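Local coordinates for putative histidinol-phosphate aminotransferase (Erwinia carotovora atroseptica, PDB 3LY1), which binds pyridoxal 5'-phosphate and is probably an aminotransferase, perhaps acting on histidinol phosphate, at residues Asp123-Asp128 with Pro286-Glu291; Val148-Asn151 with Thr156-Pro159; Pro150-Gly155 with Trp327-Leu332; Ala183-Asp188 with Lys267-Ser272; Asp305-Met310 with Val315-Ala320. One frame throughout, in Å; residues are numbered along the deposited sequence.

Contact 1. Residues Asp123-Asp128 with Pro286-Glu291; sequences DNWAFD and PYLPSE
Leu288 and Trp125 make most of this small apolar contact, which buries about 106 Å² in all. The branched end of Leu288 does the touching. Its CD1 methyl lies 3.6 Å from Trp125 CB, at the root of the indole. The same CD1 is 4.0 Å from Trp125 CG, where the ring system begins. The methyl comes in obliquely to the ring, and the two side chains cross at about a right angle. The second methyl takes a different partner: Leu288 CD2 rests 3.9 Å from the backbone O of Asn124. Leu288 thus straddles the joint between Asn124 and Trp125. Its CG is anti to its carbonyl carbon (chi1 -56°), and CD1 continues the chain in an extended line, with CD2 branching toward Asn124. The gap is wide, with Trp125 CA 8.1 Å from Leu288 CA. Asn124 joins in mainly through its backbone and lies at the exposed margin. Trp125 also meets Trp327 edge to face, and Leu288 CD1 packs on Thr154 as well. Residues 123-128 form the loop between strand 115-119 and helix 129-137, where Asp128 is the N-cap and its OD1 accepts from Gly131 N. Residues 286-291 lead from the long helix 259-283 to strand 294-298, and Leu288 pairs with Phe296 of that strand through backbone hydrogen bonding.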
# COMPACT_ATOMS: atom_id res chain seq x y z
N ASP A 123 10.46 0.26 -36.45
CA ASP A 123 11.61 -0.59 -36.79
C ASP A 123 12.85 -0.25 -36.00
O ASP A 123 13.83 -0.99 -36.09
CB ASP A 123 11.92 -0.59 -38.32
CG ASP A 123 12.35 0.80 -38.87
OD1 ASP A 123 12.83 1.66 -38.08
OD2 ASP A 123 12.21 1.02 -40.11
N ASN A 124 12.84 0.84 -35.24
CA ASN A 124 13.94 1.11 -34.30
C ASN A 124 13.59 0.93 -32.82
O ASN A 124 14.33 1.39 -31.94
CB ASN A 124 14.56 2.50 -34.59
CG ASN A 124 13.57 3.65 -34.35
OD1 ASN A 124 12.36 3.49 -34.51
ND2 ASN A 124 14.10 4.80 -33.96
N TRP A 125 12.49 0.21 -32.56
CA TRP A 125 11.92 -0.09 -31.21
C TRP A 125 11.29 1.12 -30.48
O TRP A 125 10.92 1.04 -29.31
CB TRP A 125 12.88 -0.85 -30.28
CG TRP A 125 13.12 -2.38 -30.57
CD1 TRP A 125 14.31 -2.94 -30.91
CD2 TRP A 125 12.17 -3.48 -30.51
NE1 TRP A 125 14.17 -4.30 -31.08
CE2 TRP A 125 12.87 -4.66 -30.86
CE3 TRP A 125 10.79 -3.58 -30.26
CZ2 TRP A 125 12.26 -5.93 -30.93
CZ3 TRP A 125 10.17 -4.85 -30.34
CH2 TRP A 125 10.91 -6.00 -30.68
N ALA A 126 11.18 2.24 -31.18
CA ALA A 126 10.55 3.45 -30.65
C ALA A 126 9.04 3.29 -30.73
O ALA A 126 8.52 2.47 -31.49
CB ALA A 126 11.01 4.70 -31.44
N PHE A 127 8.34 4.10 -29.94
CA PHE A 127 6.91 4.15 -29.96
C PHE A 127 6.46 4.60 -31.35
O PHE A 127 7.08 5.48 -31.92
CB PHE A 127 6.40 5.19 -28.96
CG PHE A 127 6.50 4.79 -27.52
CD1 PHE A 127 7.11 3.62 -27.10
CD2 PHE A 127 6.01 5.66 -26.55
CE1 PHE A 127 7.16 3.32 -25.74
CE2 PHE A 127 6.08 5.35 -25.21
CZ PHE A 127 6.66 4.21 -24.80
N ASP A 128 5.41 3.99 -31.88
CA ASP A 128 4.75 4.50 -33.07
C ASP A 128 3.66 5.47 -32.59
O ASP A 128 2.48 5.09 -32.46
CB ASP A 128 4.20 3.34 -33.90
CG ASP A 128 3.45 3.80 -35.14
OD1 ASP A 128 3.43 4.99 -35.44
OD2 ASP A 128 2.86 2.94 -35.82
N PRO A 286 24.23 -4.84 -30.82
CA PRO A 286 23.46 -3.60 -30.83
C PRO A 286 22.73 -3.35 -29.48
O PRO A 286 22.33 -4.30 -28.79
CB PRO A 286 22.42 -3.83 -31.96
CG PRO A 286 23.08 -4.86 -32.88
CD PRO A 286 23.89 -5.73 -31.95
N TYR A 287 22.59 -2.08 -29.13
CA TYR A 287 21.76 -1.66 -27.99
C TYR A 287 20.98 -0.39 -28.27
O TYR A 287 21.31 0.38 -29.17
CB TYR A 287 22.62 -1.45 -26.78
CG TYR A 287 23.66 -0.37 -26.95
CD1 TYR A 287 24.93 -0.68 -27.44
CD2 TYR A 287 23.37 0.95 -26.65
CE1 TYR A 287 25.90 0.33 -27.61
CE2 TYR A 287 24.32 1.95 -26.81
CZ TYR A 287 25.59 1.63 -27.28
OH TYR A 287 26.53 2.62 -27.45
N LEU A 288 19.94 -0.17 -27.47
CA LEU A 288 19.11 1.02 -27.60
C LEU A 288 19.63 2.11 -26.67
O LEU A 288 20.29 1.83 -25.66
CB LEU A 288 17.63 0.69 -27.31
CG LEU A 288 16.96 -0.42 -28.15
CD1 LEU A 288 15.45 -0.56 -27.84
CD2 LEU A 288 17.13 -0.14 -29.62
N PRO A 289 19.38 3.38 -27.02
CA PRO A 289 19.85 4.45 -26.12
C PRO A 289 19.17 4.27 -24.74
O PRO A 289 17.99 3.86 -24.65
CB PRO A 289 19.41 5.73 -26.81
CG PRO A 289 19.15 5.36 -28.23
CD PRO A 289 18.74 3.90 -28.23
N SER A 290 19.96 4.49 -23.71
CA SER A 290 19.58 4.22 -22.33
C SER A 290 19.45 5.57 -21.66
O SER A 290 20.41 6.32 -21.58
CB SER A 290 20.68 3.40 -21.63
OG SER A 290 20.45 3.28 -20.25
N GLU A 291 18.24 5.89 -21.23
CA GLU A 291 17.97 7.14 -20.54
C GLU A 291 17.50 6.91 -19.09
O GLU A 291 17.27 7.89 -18.36
CB GLU A 291 16.91 7.94 -21.31
CG GLU A 291 17.37 8.32 -22.68
CD GLU A 291 18.58 9.24 -22.69
OE1 GLU A 291 18.78 10.03 -21.75
OE2 GLU A 291 19.35 9.18 -23.68

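Contact 2. Residues Val148-Asn151 with Thr156-Pro159; sequences VNPN and TITP
Asn149 and Thr158 hold the tight side of this turn. Thr158 N donates to Asn149 OD1 at 2.9 Å, 27° out of the carbonyl plane. Water 1 grips the same oxygen, lying 2.8 Å from Asn149 OD1. That water also donates to Val148 O and accepts from Thr158 OG1, so three of its bonds lie within the turn. Asn149 CG is anti to the backbone N (chi1 -159°), which sends the amide across to residues 156-159. The second close link is Asn151 N to Thr156 O, 2.8 Å long and in the carbonyl plane. Thr156 O also lies 3.2 Å from Pro150 CA, a CH...O contact. The peptide before Pro150 is cis.

Packing is lighter around Ile157. Pro150 CG touches Ile157 CG2 at 3.8 Å, while the CD1 end of Ile157 leads away from the turn to Asp188. Water 2 bridges Asn149 ND2 and Thr158 O. The contact closes the base of the cofactor-binding loop of this aminotransferase family. It joins the end of strand 143-148, whose Val148 touches pyridoxal phosphate, to the start of helix 160-168.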
# COMPACT_ATOMS: atom_id res chain seq x y z
N VAL A 148 4.95 5.22 -21.01
CA VAL A 148 6.10 5.14 -20.11
C VAL A 148 7.27 5.83 -20.78
O VAL A 148 7.63 5.51 -21.94
CB VAL A 148 6.41 3.66 -19.75
CG1 VAL A 148 7.56 3.62 -18.69
CG2 VAL A 148 5.12 2.96 -19.25
N ASN A 149 7.89 6.77 -20.04
CA ASN A 149 8.83 7.70 -20.62
C ASN A 149 9.82 8.13 -19.57
O ASN A 149 9.46 8.96 -18.75
CB ASN A 149 8.13 8.97 -21.15
CG ASN A 149 8.96 9.72 -22.18
OD1 ASN A 149 9.79 9.11 -22.90
ND2 ASN A 149 8.79 11.07 -22.23
N PRO A 150 11.05 7.59 -19.57
CA PRO A 150 11.67 6.58 -20.44
C PRO A 150 10.96 5.25 -20.35
O PRO A 150 10.48 4.92 -19.30
CB PRO A 150 13.08 6.43 -19.85
CG PRO A 150 13.37 7.70 -19.17
CD PRO A 150 12.03 8.18 -18.65
N ASN A 151 10.87 4.53 -21.46
CA ASN A 151 10.18 3.25 -21.50
C ASN A 151 10.99 2.18 -20.78
O ASN A 151 12.20 2.21 -20.81
CB ASN A 151 9.89 2.84 -22.95
CG ASN A 151 8.93 1.66 -23.07
OD1 ASN A 151 7.97 1.54 -22.29
ND2 ASN A 151 9.16 0.81 -24.06
N THR A 156 14.38 3.93 -23.77
CA THR A 156 14.37 5.10 -24.63
C THR A 156 13.33 6.12 -24.18
O THR A 156 12.37 5.79 -23.50
CB THR A 156 14.09 4.71 -26.07
OG1 THR A 156 12.88 3.92 -26.15
CG2 THR A 156 15.30 3.87 -26.59
N ILE A 157 13.54 7.36 -24.61
CA ILE A 157 12.53 8.41 -24.47
C ILE A 157 11.81 8.67 -25.79
O ILE A 157 12.33 8.39 -26.88
CB ILE A 157 13.12 9.72 -23.91
CG1 ILE A 157 14.21 10.30 -24.83
CG2 ILE A 157 13.62 9.50 -22.47
CD1 ILE A 157 13.70 11.32 -25.90
N THR A 158 10.59 9.19 -25.66
CA THR A 158 9.81 9.73 -26.76
C THR A 158 9.94 11.25 -26.63
O THR A 158 9.68 11.80 -25.58
CB THR A 158 8.36 9.32 -26.62
OG1 THR A 158 8.28 7.88 -26.62
CG2 THR A 158 7.50 9.88 -27.80
N PRO A 159 10.39 11.93 -27.69
CA PRO A 159 10.52 13.40 -27.60
C PRO A 159 9.25 14.13 -27.14
O PRO A 159 8.14 13.80 -27.57
CB PRO A 159 10.88 13.81 -29.02
CG PRO A 159 11.49 12.60 -29.63
CD PRO A 159 10.71 11.45 -29.05
O HOH W 1 9.04 6.67 -24.13
O HOH W 2 9.33 13.69 -23.47

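Contact 3. Residues Pro150-Gly155 with Trp327-Leu332; sequences PNNPTG and WCRISL. With PLP (pyridoxal-5'-phosphate), chain E.
The cofactor-binding loop of the aminotransferase fold, with the sequence Asn-Pro-Asn-Asn-Pro-Thr-Gly, meets strand 327-331 through Asn152 and Arg329. Arg329 NH1 donates to Asn152 OD1 at 2.7 Å. The N-H...O angle is 142°. The bond uses a lone pair of OD1 in the carbonyl plane, and OD1 sits at the edge of the guanidinium. Even so, the amide and guanidinium planes are 42° apart, and the two side chains cross at about a right angle. The other end of the amide faces the cofactor: Asn152 ND2 donates to O3 of pyridoxal phosphate at 2.8 Å. With both ends bonded, the rotation of the amide is fixed. Water 3 accepts from Asn152 ND2 at 3.0 Å and only weakly from Arg329 NH1. As in aspartate aminotransferase and its class I and II relatives, this asparagine bonds the phenolic oxygen of the cofactor. Tyr182, Ser78 and Asp179 also hydrogen-bond to the cofactor. Pro153, after a cis peptide, pads the stem of the arginine, with Pro153 CB 3.9 Å from Arg329 CD. Pro153 O lies 3.7 Å from Arg329 CG. A bend at chi3 (68°) turns the guanidinium back toward the asparagine. Arg329 NH2 bonds to a citrate, probably from the crystallisation liquor. The position is consistent with that of the arginine that binds the substrate carboxylate in related aminotransferases.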
# COMPACT_ATOMS: atom_id res chain seq x y z
N PRO A 150 11.05 7.59 -19.57
CA PRO A 150 11.67 6.58 -20.44
C PRO A 150 10.96 5.25 -20.35
O PRO A 150 10.48 4.92 -19.30
CB PRO A 150 13.08 6.43 -19.85
CG PRO A 150 13.37 7.70 -19.17
CD PRO A 150 12.03 8.18 -18.65
N ASN A 151 10.87 4.53 -21.46
CA ASN A 151 10.18 3.25 -21.50
C ASN A 151 10.99 2.18 -20.78
O ASN A 151 12.20 2.21 -20.81
CB ASN A 151 9.89 2.84 -22.95
CG ASN A 151 8.93 1.66 -23.07
OD1 ASN A 151 7.97 1.54 -22.29
ND2 ASN A 151 9.16 0.81 -24.06
N ASN A 152 10.28 1.22 -20.20
CA ASN A 152 10.83 0.00 -19.62
C ASN A 152 10.16 -1.07 -20.42
O ASN A 152 8.92 -1.14 -20.42
CB ASN A 152 10.48 -0.07 -18.12
CG ASN A 152 10.95 -1.37 -17.43
OD1 ASN A 152 11.63 -2.19 -18.03
ND2 ASN A 152 10.58 -1.54 -16.15
N PRO A 153 10.94 -1.93 -21.14
CA PRO A 153 12.33 -2.32 -20.99
C PRO A 153 13.35 -1.67 -21.91
O PRO A 153 14.53 -1.87 -21.70
CB PRO A 153 12.27 -3.82 -21.28
CG PRO A 153 11.29 -3.89 -22.38
CD PRO A 153 10.21 -2.92 -21.96
N THR A 154 12.91 -0.90 -22.92
CA THR A 154 13.82 -0.44 -23.97
C THR A 154 14.80 0.64 -23.47
O THR A 154 15.88 0.75 -23.99
CB THR A 154 13.07 0.16 -25.17
OG1 THR A 154 12.25 1.26 -24.72
CG2 THR A 154 12.19 -0.91 -25.89
N GLY A 155 14.38 1.43 -22.49
CA GLY A 155 15.18 2.54 -21.93
C GLY A 155 15.11 3.88 -22.67
O GLY A 155 15.71 4.86 -22.24
N TRP A 327 16.48 -10.13 -27.15
CA TRP A 327 17.00 -8.93 -26.44
C TRP A 327 16.98 -9.20 -24.95
O TRP A 327 16.15 -10.02 -24.48
CB TRP A 327 16.16 -7.69 -26.77
CG TRP A 327 16.35 -7.22 -28.19
CD1 TRP A 327 15.89 -7.84 -29.33
CD2 TRP A 327 17.06 -6.06 -28.64
NE1 TRP A 327 16.26 -7.13 -30.44
CE2 TRP A 327 16.98 -6.03 -30.04
CE3 TRP A 327 17.73 -5.03 -27.98
CZ2 TRP A 327 17.57 -5.03 -30.79
CZ3 TRP A 327 18.33 -4.04 -28.73
CH2 TRP A 327 18.23 -4.05 -30.13
N CYS A 328 17.88 -8.56 -24.23
CA CYS A 328 17.90 -8.65 -22.78
C CYS A 328 17.99 -7.25 -22.14
O CYS A 328 18.63 -6.34 -22.67
CB CYS A 328 19.04 -9.54 -22.27
SG CYS A 328 20.68 -9.06 -22.79
N ARG A 329 17.34 -7.11 -21.00
CA ARG A 329 17.38 -5.90 -20.25
C ARG A 329 18.31 -6.14 -19.08
O ARG A 329 18.08 -7.05 -18.25
CB ARG A 329 15.98 -5.52 -19.72
CG ARG A 329 16.00 -4.09 -19.11
CD ARG A 329 14.72 -3.80 -18.27
NE ARG A 329 14.72 -4.63 -17.07
CZ ARG A 329 13.68 -4.83 -16.29
NH1 ARG A 329 12.50 -4.29 -16.59
NH2 ARG A 329 13.80 -5.61 -15.22
N ILE A 330 19.38 -5.35 -19.05
CA ILE A 330 20.41 -5.47 -18.05
C ILE A 330 20.33 -4.23 -17.17
O ILE A 330 20.58 -3.13 -17.65
CB ILE A 330 21.82 -5.45 -18.69
CG1 ILE A 330 21.98 -6.55 -19.73
CG2 ILE A 330 22.89 -5.53 -17.60
CD1 ILE A 330 21.74 -7.97 -19.22
N SER A 331 19.97 -4.36 -15.90
CA SER A 331 20.00 -3.17 -15.02
C SER A 331 21.42 -2.69 -14.73
O SER A 331 22.41 -3.45 -14.75
CB SER A 331 19.19 -3.38 -13.70
OG SER A 331 17.93 -4.03 -13.98
N LEU A 332 21.55 -1.42 -14.44
CA LEU A 332 22.87 -0.87 -14.20
C LEU A 332 23.20 -0.97 -12.71
O LEU A 332 22.51 -0.40 -11.87
CB LEU A 332 22.98 0.54 -14.74
CG LEU A 332 22.85 0.70 -16.26
CD1 LEU A 332 22.91 2.21 -16.66
CD2 LEU A 332 23.89 -0.09 -17.02
N1 PLP E . 6.57 2.19 -13.62
C2 PLP E . 7.64 1.64 -14.27
C2A PLP E . 7.92 2.06 -15.70
C3 PLP E . 8.42 0.69 -13.60
O3 PLP E . 9.47 0.13 -14.26
C4 PLP E . 8.09 0.31 -12.28
C4A PLP E . 8.98 -0.61 -11.50
O4A PLP E . 9.29 -1.65 -12.07
C5 PLP E . 6.98 0.88 -11.64
C6 PLP E . 6.22 1.82 -12.35
C5A PLP E . 6.57 0.50 -10.23
O4P PLP E . 7.55 0.81 -9.22
P PLP E . 7.12 1.19 -7.73
O1P PLP E . 5.85 0.51 -7.33
O2P PLP E . 6.99 2.68 -7.81
O3P PLP E . 8.33 0.74 -6.94
O HOH W 3 10.98 -3.42 -13.91

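Contact 4. Residues Ala183-Asp188 with Lys267-Ser272; sequences AEFVND and KSNDVS
Asn187 and Asp270 form the one direct hydrogen bond of this contact. Asn187 ND2 donates to Asp270 OD1 at 3.1 Å. The oxygen lies in the amide plane of Asn187, but the donor meets it from above the carboxylate plane, 40° out. Asp270 OD1 has further partners. Water 4 donates to Asp270 OD1 at 2.7 Å, and Arg273 NH1 makes a salt bridge to it. Lys266 joins the pair, with a salt bridge to Asp270 OD2 and a hydrogen bond to Asn187 OD1. These two cations would be expected to keep the carboxylate ionised.

Water supplies the second kind of link. The same water donates to Phe185 O at 2.7 Å and accepts from Asn269 ND2 at 2.8 Å. It therefore joins the loop backbone to two helix side chains. Asn269 ND2 is also bonded to Gly292 O.

The third kind is packing of the Phe185 ring against the Asn269 side chain, met obliquely. Phe185 CD1 is 3.4 Å from Asn269 ND2, and Phe185 CE1 is 3.9 Å from Asn269 CB. The side chains cross at about a right angle, with their planes 51° apart. Asn269 reaches the ring because its CG is anti to the backbone N (chi1 -173°).

Phe185 ends a short 3-10 turn after strand 174-179, close to Tyr182 and Lys213 of the cofactor site. Its partners lie on the long helix 259-283, whose residues Ser268, Val271 and Ser272 pack on Pro335 of helix 335-350.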
# COMPACT_ATOMS: atom_id res chain seq x y z
N ALA A 183 12.62 9.22 -14.91
CA ALA A 183 12.85 10.48 -15.64
C ALA A 183 14.09 11.25 -15.16
O ALA A 183 14.76 11.88 -15.96
CB ALA A 183 11.63 11.38 -15.59
N GLU A 184 14.45 11.16 -13.88
CA GLU A 184 15.62 11.90 -13.40
C GLU A 184 16.98 11.42 -13.93
O GLU A 184 17.98 12.14 -13.85
CB GLU A 184 15.63 11.94 -11.86
CG GLU A 184 14.47 12.76 -11.25
CD GLU A 184 13.17 11.97 -11.02
OE1 GLU A 184 13.03 10.84 -11.51
OE2 GLU A 184 12.26 12.52 -10.36
N PHE A 185 17.03 10.23 -14.50
CA PHE A 185 18.25 9.70 -15.10
C PHE A 185 18.49 10.25 -16.51
O PHE A 185 19.57 10.04 -17.06
CB PHE A 185 18.16 8.18 -15.20
CG PHE A 185 18.15 7.48 -13.88
CD1 PHE A 185 19.27 7.44 -13.09
CD2 PHE A 185 17.02 6.80 -13.45
CE1 PHE A 185 19.27 6.78 -11.87
CE2 PHE A 185 17.01 6.13 -12.25
CZ PHE A 185 18.13 6.12 -11.44
N VAL A 186 17.48 10.90 -17.11
CA VAL A 186 17.50 11.20 -18.54
C VAL A 186 18.58 12.24 -18.88
O VAL A 186 18.78 13.21 -18.15
CB VAL A 186 16.12 11.71 -19.07
CG1 VAL A 186 16.28 12.24 -20.49
CG2 VAL A 186 15.01 10.56 -19.04
N ASN A 187 19.31 12.00 -19.98
CA ASN A 187 20.27 12.99 -20.52
C ASN A 187 19.76 13.64 -21.82
O ASN A 187 20.15 14.73 -22.15
CB ASN A 187 21.63 12.31 -20.76
CG ASN A 187 22.38 12.07 -19.45
OD1 ASN A 187 22.76 13.03 -18.78
ND2 ASN A 187 22.55 10.81 -19.07
N ASP A 188 18.89 12.97 -22.54
CA ASP A 188 18.42 13.46 -23.85
C ASP A 188 17.62 14.77 -23.69
O ASP A 188 16.60 14.79 -23.01
CB ASP A 188 17.55 12.37 -24.47
CG ASP A 188 17.28 12.57 -25.95
OD1 ASP A 188 17.15 13.72 -26.37
OD2 ASP A 188 17.18 11.53 -26.67
N LYS A 267 24.90 10.50 -11.50
CA LYS A 267 26.29 10.45 -11.99
C LYS A 267 26.83 9.03 -11.95
O LYS A 267 27.44 8.58 -12.93
CB LYS A 267 27.19 11.38 -11.19
CG LYS A 267 28.66 11.37 -11.68
CD LYS A 267 29.60 12.25 -10.81
CE LYS A 267 30.91 12.66 -11.54
NZ LYS A 267 31.31 11.72 -12.68
N SER A 268 26.60 8.32 -10.84
CA SER A 268 27.04 6.93 -10.71
C SER A 268 26.37 6.05 -11.77
O SER A 268 27.01 5.19 -12.39
CB SER A 268 26.77 6.38 -9.30
OG SER A 268 27.09 5.00 -9.20
N ASN A 269 25.08 6.30 -12.02
CA ASN A 269 24.37 5.59 -13.07
C ASN A 269 25.01 5.83 -14.44
O ASN A 269 25.13 4.89 -15.23
CB ASN A 269 22.91 6.01 -13.13
CG ASN A 269 22.11 5.16 -14.09
OD1 ASN A 269 22.01 3.96 -13.92
ND2 ASN A 269 21.52 5.80 -15.11
N ASP A 270 25.39 7.08 -14.71
CA ASP A 270 26.01 7.46 -15.98
C ASP A 270 27.34 6.74 -16.18
O ASP A 270 27.62 6.28 -17.27
CB ASP A 270 26.25 8.98 -16.05
CG ASP A 270 24.96 9.81 -16.22
OD1 ASP A 270 23.96 9.31 -16.81
OD2 ASP A 270 24.95 10.99 -15.80
N VAL A 271 28.15 6.68 -15.12
CA VAL A 271 29.41 5.97 -15.17
C VAL A 271 29.18 4.48 -15.47
O VAL A 271 29.87 3.91 -16.30
CB VAL A 271 30.22 6.14 -13.87
CG1 VAL A 271 31.50 5.27 -13.91
CG2 VAL A 271 30.54 7.65 -13.62
N SER A 272 28.23 3.86 -14.76
CA SER A 272 27.95 2.44 -14.94
C SER A 272 27.50 2.16 -16.37
O SER A 272 27.90 1.15 -16.96
CB SER A 272 26.90 1.95 -13.95
OG SER A 272 27.47 1.92 -12.65
O HOH W 4 21.52 8.49 -16.02

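Contact 5. Residues Asp305-Met310 with Val315-Ala320; sequences DYQTHM and VLIGRA
Gln307 NE2 donates to Gly318 O at 2.8 Å, and water 6 accepts weakly from the same nitrogen. The main bond lies in the carbonyl plane on a lone pair, with an N-H...O angle of 154°. Gly318 O also sits near the amide plane of Gln307. The glutamine chain is extended beyond CG, which lets the amide reach from the helix to the loop. Water 5 makes a second bridge: it donates to Gln307 O at 2.8 Å and to Val315 O, and accepts from Ile317 N. A third link closes the turn, Val315 N to Met310 O at 2.8 Å, with the donor 39° above the carbonyl plane. Helix 303-312 is followed after a short turn by strand 315-316, which pairs in parallel with strand 19-20 near the start of the chain. Apolar side chains pack between the helix and residues 315-317. Ile317 CD1 approaches the Tyr306 ring obliquely, 3.5 Å from Tyr306 CD2. The same methyl lies 3.9 Å from Gln307 CG. Met310, a selenomethionine, runs side by side with Val315, its SE 3.9 Å from Val315 CB. A bend at chi2 (-70°) turns its end aside. Met310 CG lies over one face of the Tyr306 ring, 3.8 Å above it and offset toward the rim. Behind them, Met345 of helix 335-350 packs on both Tyr306 and Met310. Past the strand, Arg319 points away from the helix, and its NH2 bonds to a citrate.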
# COMPACT_ATOMS: atom_id res chain seq x y z
N ASP A 305 19.59 -19.32 -22.48
CA ASP A 305 20.97 -19.81 -22.22
C ASP A 305 21.80 -18.70 -21.54
O ASP A 305 22.52 -18.95 -20.58
CB ASP A 305 21.67 -20.24 -23.51
CG ASP A 305 20.99 -21.41 -24.20
OD1 ASP A 305 19.99 -21.93 -23.65
OD2 ASP A 305 21.45 -21.78 -25.30
N TYR A 306 21.70 -17.50 -22.07
CA TYR A 306 22.46 -16.39 -21.53
C TYR A 306 22.05 -16.08 -20.08
O TYR A 306 22.91 -15.85 -19.20
CB TYR A 306 22.29 -15.18 -22.43
CG TYR A 306 23.13 -13.99 -22.02
CD1 TYR A 306 24.52 -14.10 -21.93
CD2 TYR A 306 22.55 -12.77 -21.67
CE1 TYR A 306 25.30 -13.04 -21.55
CE2 TYR A 306 23.36 -11.67 -21.28
CZ TYR A 306 24.73 -11.82 -21.22
OH TYR A 306 25.58 -10.79 -20.82
N GLN A 307 20.74 -16.11 -19.81
CA GLN A 307 20.25 -15.87 -18.45
C GLN A 307 20.80 -16.95 -17.50
O GLN A 307 21.17 -16.64 -16.36
CB GLN A 307 18.71 -15.88 -18.39
CG GLN A 307 18.00 -14.68 -19.05
CD GLN A 307 16.55 -14.91 -19.19
OE1 GLN A 307 16.14 -16.04 -19.45
NE2 GLN A 307 15.72 -13.85 -19.03
N THR A 308 20.85 -18.19 -17.98
CA THR A 308 21.28 -19.33 -17.15
C THR A 308 22.77 -19.26 -16.90
O THR A 308 23.22 -19.51 -15.78
CB THR A 308 20.90 -20.71 -17.76
OG1 THR A 308 19.48 -20.84 -17.81
CG2 THR A 308 21.46 -21.87 -16.90
N HIS A 309 23.55 -18.93 -17.93
CA HIS A 309 25.01 -18.83 -17.76
C HIS A 309 25.41 -17.68 -16.83
O HIS A 309 26.30 -17.82 -15.98
CB HIS A 309 25.74 -18.76 -19.10
CG HIS A 309 25.64 -20.03 -19.91
ND1 HIS A 309 25.26 -20.04 -21.23
CD2 HIS A 309 25.85 -21.32 -19.57
CE1 HIS A 309 25.23 -21.29 -21.67
NE2 HIS A 309 25.58 -22.09 -20.68
N MSE A 310 24.74 -16.55 -16.97
CA MSE A 310 24.97 -15.42 -16.07
C MSE A 310 24.53 -15.76 -14.62
O MSE A 310 25.27 -15.46 -13.68
CB MSE A 310 24.28 -14.16 -16.61
CG MSE A 310 25.13 -13.41 -17.69
SE MSE A 310 26.69 -12.60 -16.83
CE MSE A 310 27.68 -12.01 -18.40
N VAL A 315 25.31 -13.65 -11.56
CA VAL A 315 24.73 -12.39 -12.04
C VAL A 315 23.29 -12.63 -12.46
O VAL A 315 23.02 -13.47 -13.34
CB VAL A 315 25.52 -11.84 -13.24
CG1 VAL A 315 24.95 -10.51 -13.67
CG2 VAL A 315 27.03 -11.71 -12.92
N LEU A 316 22.36 -11.91 -11.84
CA LEU A 316 20.94 -12.04 -12.17
C LEU A 316 20.52 -10.87 -13.05
O LEU A 316 20.50 -9.71 -12.61
CB LEU A 316 20.08 -12.08 -10.89
CG LEU A 316 20.40 -13.17 -9.86
CD1 LEU A 316 19.38 -13.10 -8.69
CD2 LEU A 316 20.39 -14.53 -10.49
N ILE A 317 20.18 -11.19 -14.30
CA ILE A 317 19.78 -10.18 -15.29
C ILE A 317 18.26 -10.19 -15.47
O ILE A 317 17.56 -11.03 -14.88
CB ILE A 317 20.54 -10.38 -16.66
CG1 ILE A 317 20.11 -11.66 -17.38
CG2 ILE A 317 22.07 -10.36 -16.45
CD1 ILE A 317 20.69 -11.80 -18.81
N GLY A 318 17.74 -9.31 -16.31
CA GLY A 318 16.30 -9.29 -16.57
C GLY A 318 15.64 -10.54 -17.12
O GLY A 318 16.26 -11.35 -17.83
N ARG A 319 14.36 -10.68 -16.81
CA ARG A 319 13.51 -11.69 -17.42
C ARG A 319 13.30 -11.43 -18.92
O ARG A 319 13.70 -10.39 -19.42
CB ARG A 319 12.16 -11.70 -16.69
CG ARG A 319 11.31 -10.43 -16.91
CD ARG A 319 9.96 -10.62 -16.20
NE ARG A 319 9.15 -9.42 -16.25
CZ ARG A 319 8.41 -9.03 -17.30
NH1 ARG A 319 8.36 -9.75 -18.42
NH2 ARG A 319 7.72 -7.90 -17.23
N ALA A 320 12.66 -12.37 -19.61
CA ALA A 320 12.27 -12.20 -21.04
C ALA A 320 11.19 -11.14 -21.18
O ALA A 320 10.27 -11.10 -20.37
CB ALA A 320 11.76 -13.54 -21.63
O HOH W 5 20.75 -14.26 -14.91
O HOH W 6 12.65 -14.88 -18.39

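Contacts 2 and 3 are buried and share Pro150 and Asn151 of one loop. Contact 2 closes that loop on itself with one backbone bond, an asparagine side chain and waters, while contact 3 joins its tip to the cofactor and an arginine. Contacts 1, 4 and 5 are only partly buried. Contact 1 is purely apolar, contact 4 mostly polar and charged, and contact 5 mixes both around a helix-to-strand turn farther from the chain centre. Glu291 links contact 1 to contact 4 through Asn187 N, and to contact 3 through Gly155 O. Contacts 3 and 5 meet where Gly318 N bonds to Arg329 O. Contact 5 touches contact 3 alone among the others.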